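Local coordinates for ATP-dependent Clp endopeptidase (Clostridium difficile, PDB 3FES), which probably recognises substrates or adaptors, through this amino-terminal domain of a ClpC-type ATPase, for ATP-dependent unfolding and degradation by the Clp protease, at residues Ile36-Gly39 / Leu40-Glu44; Ser86-Ile89 / Leu90-Ser93. All blocks are in the same frame, centred on the assembly; numbering follows the deposited sequence. Where two conformers were deposited one is given.

Contact 1. Residues Ile36-Gly39 / Leu40-Glu44; sequences ILLG and LLREE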
ATOM      1  N   ILE A  36      -0.136  -3.290   2.923  1.00 21.89           N
ATOM      2  CA  ILE A  36       0.562  -2.703   1.775  1.00 22.47           C
ATOM      3  C   ILE A  36       0.541  -1.169   1.912  1.00 22.74           C
ATOM      4  O   ILE A  36       1.547  -0.496   1.684  1.00 21.71           O
ATOM      5  CB  ILE A  36      -0.108  -3.130   0.438  1.00 22.73           C
ATOM      6  CG1 ILE A  36      -0.060  -4.660   0.252  1.00 25.81           C
ATOM      7  CG2 ILE A  36       0.567  -2.411  -0.763  1.00 24.31           C
ATOM      8  CD1 ILE A  36      -0.837  -5.135  -0.958  1.00 28.49           C
ATOM      9  N   LEU A  37      -0.626  -0.605   2.266  1.00 22.96           N
ATOM     10  CA  LEU A  37      -0.688   0.851   2.473  1.00 23.22           C
ATOM     11  C   LEU A  37       0.303   1.343   3.550  1.00 23.61           C
ATOM     12  O   LEU A  37       1.013   2.367   3.366  1.00 23.60           O
ATOM     13  CB  LEU A  37      -2.136   1.251   2.839  1.00 22.36           C
ATOM     14  CG  LEU A  37      -2.394   2.761   2.868  1.00 24.52           C
ATOM     15  CD1 LEU A  37      -2.450   3.336   1.466  1.00 25.29           C
ATOM     16  CD2 LEU A  37      -3.733   3.006   3.531  1.00 22.64           C
ATOM     17  N   LEU A  38       0.375   0.605   4.658  1.00 23.71           N
ATOM     18  CA  LEU A  38       1.299   0.952   5.729  1.00 23.73           C
ATOM     19  C   LEU A  38       2.738   0.744   5.258  1.00 23.42           C
ATOM     20  O   LEU A  38       3.627   1.553   5.562  1.00 22.35           O
ATOM     21  CB  LEU A  38       1.036   0.091   6.972  1.00 24.62           C
ATOM     22  CG  LEU A  38       1.948   0.275   8.196  1.00 25.07           C
ATOM     23  CD1 LEU A  38       2.063   1.751   8.643  1.00 27.16           C
ATOM     24  CD2 LEU A  38       1.457  -0.625   9.312  1.00 26.92           C
ATOM     25  N   GLY A  39       2.950  -0.320   4.486  1.00 23.11           N
ATOM     26  CA  GLY A  39       4.286  -0.559   3.900  1.00 22.76           C
ATOM     27  C   GLY A  39       4.750   0.594   2.994  1.00 23.17           C
ATOM     28  O   GLY A  39       5.942   0.981   3.010  1.00 22.63           O
ATOM     29  N   LEU A  40       3.835   1.103   2.164  1.00 22.22           N
ATOM     30  CA  LEU A  40       4.102   2.252   1.288  1.00 22.88           C
ATOM     31  C   LEU A  40       4.484   3.494   2.096  1.00 23.46           C
ATOM     32  O   LEU A  40       5.408   4.210   1.710  1.00 23.27           O
ATOM     33  CB  LEU A  40       2.916   2.566   0.352  1.00 23.15           C
ATOM     34  CG  LEU A  40       2.563   1.468  -0.702  1.00 23.63           C
ATOM     35  CD1 LEU A  40       1.140   1.740  -1.256  1.00 25.14           C
ATOM     36  CD2 LEU A  40       3.663   1.466  -1.812  1.00 21.50           C
ATOM     37  N   LEU A  41       3.764   3.739   3.193  1.00 24.61           N
ATOM     38  CA  LEU A  41       4.078   4.888   4.057  1.00 25.99           C
ATOM     39  C   LEU A  41       5.444   4.722   4.714  1.00 25.56           C
ATOM     40  O   LEU A  41       6.287   5.640   4.685  1.00 25.94           O
ATOM     41  CB  LEU A  41       2.984   5.106   5.112  1.00 25.72           C
ATOM     42  CG  LEU A  41       3.156   6.431   5.901  1.00 27.78           C
ATOM     43  CD1 LEU A  41       3.526   7.647   5.027  1.00 30.24           C
ATOM     44  CD2 LEU A  41       1.897   6.742   6.631  1.00 30.03           C
ATOM     45  N   ARG A  42       5.665   3.553   5.289  0.60 25.76           N
ATOM     46  CA  ARG A  42       6.913   3.276   5.992  0.60 25.72           C
ATOM     47  C   ARG A  42       8.128   3.352   5.066  0.60 25.78           C
ATOM     48  O   ARG A  42       9.242   3.636   5.524  0.60 25.30           O
ATOM     49  CB  ARG A  42       6.833   1.909   6.674  0.60 26.03           C
ATOM     50  CG  ARG A  42       5.943   1.894   7.911  0.60 27.80           C
ATOM     51  CD  ARG A  42       5.932   0.514   8.568  0.60 26.08           C
ATOM     52  NE  ARG A  42       7.249   0.232   9.137  0.60 26.32           N
ATOM     53  CZ  ARG A  42       7.783  -0.974   9.258  0.60 26.36           C
ATOM     54  NH1 ARG A  42       7.116  -2.073   8.846  0.60 24.77           N
ATOM     55  NH2 ARG A  42       9.004  -1.073   9.798  0.60 26.77           N
ATOM     56  N   GLU A  43       7.921   3.098   3.771  1.00 25.21           N
ATOM     57  CA  GLU A  43       9.032   3.110   2.815  1.00 26.30           C
ATOM     58  C   GLU A  43       9.655   4.516   2.698  1.00 26.83           C
ATOM     59  O   GLU A  43      10.842   4.638   2.396  1.00 27.31           O
ATOM     60  CB  GLU A  43       8.646   2.479   1.471  1.00 25.75           C
ATOM     61  CG  GLU A  43       9.804   2.412   0.445  1.00 25.18           C
ATOM     62  CD  GLU A  43      10.022   3.720  -0.320  1.00 29.00           C
ATOM     63  OE1 GLU A  43       9.036   4.456  -0.553  1.00 29.62           O
ATOM     64  OE2 GLU A  43      11.181   4.002  -0.710  1.00 28.19           O
ATOM     65  N   GLU A  44       8.859   5.545   2.989  1.00 27.54           N
ATOM     66  CA  GLU A  44       9.324   6.933   3.195  1.00 29.46           C
ATOM     67  C   GLU A  44       9.722   7.731   1.945  1.00 29.45           C
ATOM     68  O   GLU A  44       9.301   8.886   1.796  1.00 30.37           O
ATOM     69  CB  GLU A  44      10.445   7.033   4.242  1.00 30.32           C
ATOM     70  CG  GLU A  44       9.971   6.894   5.681  1.00 34.52           C
ATOM     71  CD  GLU A  44      11.062   7.183   6.711  1.00 40.83           C
ATOM     72  OE1 GLU A  44      11.037   6.555   7.787  1.00 43.94           O
ATOM     73  OE2 GLU A  44      11.946   8.031   6.458  1.00 42.19           O
TER

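Contact 2. Residues Ser86-Ile89 / Leu90-Ser93; sequences SKQI and LELS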
ATOM      1  N   SER A  86      -4.663  -8.411  -2.055  1.00 21.72           N
ATOM      2  CA  SER A  86      -3.265  -8.007  -2.184  1.00 21.23           C
ATOM      3  C   SER A  86      -2.654  -8.470  -3.480  1.00 20.66           C
ATOM      4  O   SER A  86      -1.989  -7.685  -4.161  1.00 21.27           O
ATOM      5  CB  SER A  86      -2.458  -8.474  -0.977  1.00 20.04           C
ATOM      6  OG  SER A  86      -2.896  -7.740   0.179  1.00 23.16           O
ATOM      7  N   LYS A  87      -2.870  -9.729  -3.824  1.00 20.20           N
ATOM      8  CA  LYS A  87      -2.399 -10.241  -5.118  1.00 21.12           C
ATOM      9  C   LYS A  87      -3.005  -9.507  -6.317  1.00 21.39           C
ATOM     10  O   LYS A  87      -2.296  -9.216  -7.282  1.00 22.09           O
ATOM     11  CB  LYS A  87      -2.621 -11.756  -5.239  1.00 19.74           C
ATOM     12  CG  LYS A  87      -1.655 -12.542  -4.304  1.00 23.38           C
ATOM     13  CD  LYS A  87      -1.701 -14.051  -4.551  1.00 28.46           C
ATOM     14  CE  LYS A  87      -1.092 -14.411  -5.902  1.00 33.79           C
ATOM     15  NZ  LYS A  87       0.385 -14.526  -5.786  1.00 36.92           N
ATOM     16  N   GLN A  88      -4.306  -9.201  -6.240  0.50 20.95           N
ATOM     17  CA  GLN A  88      -4.981  -8.445  -7.276  0.50 21.20           C
ATOM     18  C   GLN A  88      -4.427  -7.020  -7.388  0.50 20.93           C
ATOM     19  O   GLN A  88      -4.238  -6.509  -8.492  0.50 21.00           O
ATOM     20  CB  GLN A  88      -6.494  -8.399  -6.988  0.50 21.56           C
ATOM     21  CG  GLN A  88      -7.192  -9.733  -7.218  0.50 25.02           C
ATOM     22  CD  GLN A  88      -7.682  -9.924  -8.659  0.50 31.93           C
ATOM     23  OE1 GLN A  88      -7.310 -10.899  -9.341  0.50 35.51           O
ATOM     24  NE2 GLN A  88      -8.535  -9.004  -9.124  0.50 32.64           N
ATOM     25  N   ILE A  89      -4.182  -6.392  -6.250  1.00 20.81           N
ATOM     26  CA  ILE A  89      -3.559  -5.048  -6.215  1.00 21.47           C
ATOM     27  C   ILE A  89      -2.202  -5.058  -6.899  1.00 22.21           C
ATOM     28  O   ILE A  89      -1.897  -4.172  -7.737  1.00 22.37           O
ATOM     29  CB  ILE A  89      -3.431  -4.534  -4.768  1.00 21.83           C
ATOM     30  CG1 ILE A  89      -4.817  -4.105  -4.264  1.00 24.48           C
ATOM     31  CG2 ILE A  89      -2.373  -3.347  -4.676  1.00 23.19           C
ATOM     32  CD1 ILE A  89      -4.922  -3.993  -2.731  1.00 24.08           C
ATOM     33  N   LEU A  90      -1.378  -6.066  -6.575  1.00 21.22           N
ATOM     34  CA  LEU A  90      -0.063  -6.103  -7.217  1.00 22.02           C
ATOM     35  C   LEU A  90      -0.147  -6.353  -8.719  1.00 22.15           C
ATOM     36  O   LEU A  90       0.613  -5.780  -9.478  1.00 21.21           O
ATOM     37  CB  LEU A  90       0.865  -7.106  -6.543  1.00 21.15           C
ATOM     38  CG  LEU A  90       1.179  -6.739  -5.086  1.00 23.07           C
ATOM     39  CD1 LEU A  90       2.095  -7.842  -4.533  1.00 24.87           C
ATOM     40  CD2 LEU A  90       1.835  -5.338  -4.886  1.00 23.89           C
ATOM     41  N   GLU A  91      -1.021  -7.261  -9.136  1.00 22.36           N
ATOM     42  CA  GLU A  91      -1.289  -7.468 -10.559  1.00 23.89           C
ATOM     43  C   GLU A  91      -1.776  -6.185 -11.225  1.00 24.38           C
ATOM     44  O   GLU A  91      -1.287  -5.817 -12.304  1.00 24.47           O
ATOM     45  CB  GLU A  91      -2.290  -8.613 -10.712  1.00 24.64           C
ATOM     46  CG  GLU A  91      -2.698  -8.969 -12.093  1.00 28.86           C
ATOM     47  CD  GLU A  91      -3.713 -10.124 -12.051  1.00 36.97           C
ATOM     48  OE1 GLU A  91      -4.826  -9.944 -11.512  1.00 39.80           O
ATOM     49  OE2 GLU A  91      -3.386 -11.207 -12.546  1.00 38.47           O
ATOM     50  N   LEU A  92      -2.707  -5.485 -10.588  1.00 23.09           N
ATOM     51  CA  LEU A  92      -3.157  -4.203 -11.115  1.00 24.25           C
ATOM     52  C   LEU A  92      -2.057  -3.117 -11.221  1.00 24.38           C
ATOM     53  O   LEU A  92      -2.037  -2.328 -12.171  1.00 24.53           O
ATOM     54  CB  LEU A  92      -4.282  -3.691 -10.232  1.00 25.04           C
ATOM     55  CG  LEU A  92      -5.222  -2.580 -10.724  1.00 29.53           C
ATOM     56  CD1 LEU A  92      -5.850  -2.911 -12.083  1.00 31.25           C
ATOM     57  CD2 LEU A  92      -6.309  -2.405  -9.668  1.00 29.09           C
ATOM     58  N   SER A  93      -1.155  -3.079 -10.251  1.00 24.08           N
ATOM     59  CA  SER A  93      -0.032  -2.142 -10.348  1.00 23.42           C
ATOM     60  C   SER A  93       0.782  -2.413 -11.628  1.00 23.71           C
ATOM     61  O   SER A  93       1.240  -1.456 -12.257  1.00 23.14           O
ATOM     62  CB  SER A  93       0.795  -2.177  -9.070  1.00 24.07           C
ATOM     63  OG  SER A  93       1.601  -3.343  -9.011  1.00 22.49           O
TER

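Contact 1. Residues Ile36-Gly39 / Leu40-Glu44
Leu38 and Arg42 make the main side-chain pairing along the last turns of helix 33-43, in the all-helical Clp amino-terminal domain. The two side chains run at a slant to each other, one helical turn apart. Leu38 CD1 lies 4.0 Å from Arg42 CG, so it is the aliphatic part of the arginine that meets the leucine. Leu38 reaches this position because its CG stands anti to the backbone N (chi1 178°). The arginine then bends at chi3 (68°) and carries its guanidinium to helix 10-25. In the modelled conformer, one of two deposited, NH2 forms a salt bridge with Glu21 and NH1 a hydrogen bond with Ser22. This grip on both terminal nitrogens may not hold for the other copy.

Ile36 and Leu40 form an apolar pair one turn apart. Ile36 CG2 approaches Leu40 CD1 at 4.2 Å, a loose methyl-to-methyl contact. Leu40 CG comes closer to the backbone and sits 3.3 Å from Ile36 O. Both side chains also pack on helix 107-117. Leu37 and Leu41 both meet Leu52 of helix 47-55, and Leu37 also reaches Leu111.

The backbone keeps the regular i to i+4 pattern. Leu40 N donates to Ile36 O at 2.8 Å, and Arg42 N to Leu38 O at 2.9 Å. Gly39 has no side chain, and its carbonyl takes the last of the bonds between 36-39 and 40-44. Glu43 OE1 accepts from Gly46 N, which ties the following turn back to the helix. Glu44 leaves helical geometry with positive phi. The Glu43 N to Gly39 O bond is the bent one, 3.0 Å long with an N-H...O angle of 132°.

Contact 2. Residues Ser86-Ile89 / Leu90-Ser93
Ser86 meets Leu90 one turn further along helix 84-99. Ser86 O accepts from Leu90 N at 3.0 Å, and Leu90 CG lies 3.4 Å from the same oxygen. The leucine folds back over this carbonyl because its CG is anti to its own carbonyl carbon (chi1 -63°). The hydroxyl of Ser86 is engaged elsewhere, on the backbone O of Val31, which ties this helix to strand 30-31.

Lys87 takes part mainly through its backbone. Lys87 O accepts from Glu91 N at 3.0 Å in a nearly straight bond. The aliphatic chain of Lys87 packs on Leu82 of strand 81-82.

Gln88 runs alongside Glu91, and both side chains point the same way on the exposed face. The amide and carboxylate planes stand 80° apart. Gln88 OE1 and Glu91 OE1 are 3.4 Å from each other; both are acceptors, so no bond joins them. Gln88 has a second deposited conformer, which makes this approach doubtful as a lasting feature. Gln88 O accepts from Leu92 N at 2.8 Å.

Ile89 turns inward, onto Ala113 and Ile114 of helix 107-117. Leu92 joins it there, against Ala113 and Gln116. Ile89 O accepts from Ser93 N at 2.8 Å. Ser93 OG sits between its backbone N and carbonyl carbon (chi1 76°), where it can donate to Leu90 O at 2.7 Å, adding a side-chain bond to the backbone of the preceding turn. Leu90 and Ser93 also pack on Phe8 near the N terminus.

Lys87, Gln88 and Glu91 thus face outward, while Ile89 and Leu92 press on a neighbouring helix. This is the pattern of an amphipathic surface helix in the alpha-helical bundle of the Clp amino-terminal domain.

How the contacts relate
Following the chain from the N terminus, helix 10-25 and strand 30-31 come first. Contact 1 lies next, along most of helix 33-43 and just past its end. Helices 47-55 and 59-70 and strand 81-82 follow before contact 2, in the first part of helix 84-99. Each contact spans single helical turns and closes no long loop. They stand in series, neither nested nor crossing, with centres about 15 Å apart. They touch where Ile36 CD1 packs 3.5 Å from Ser86 OG. Both also rest on helix 107-117, which links them: contact 1 uses Ile110, Leu111 and Ile114, and contact 2 uses Ala113, Ile114 and Gln116.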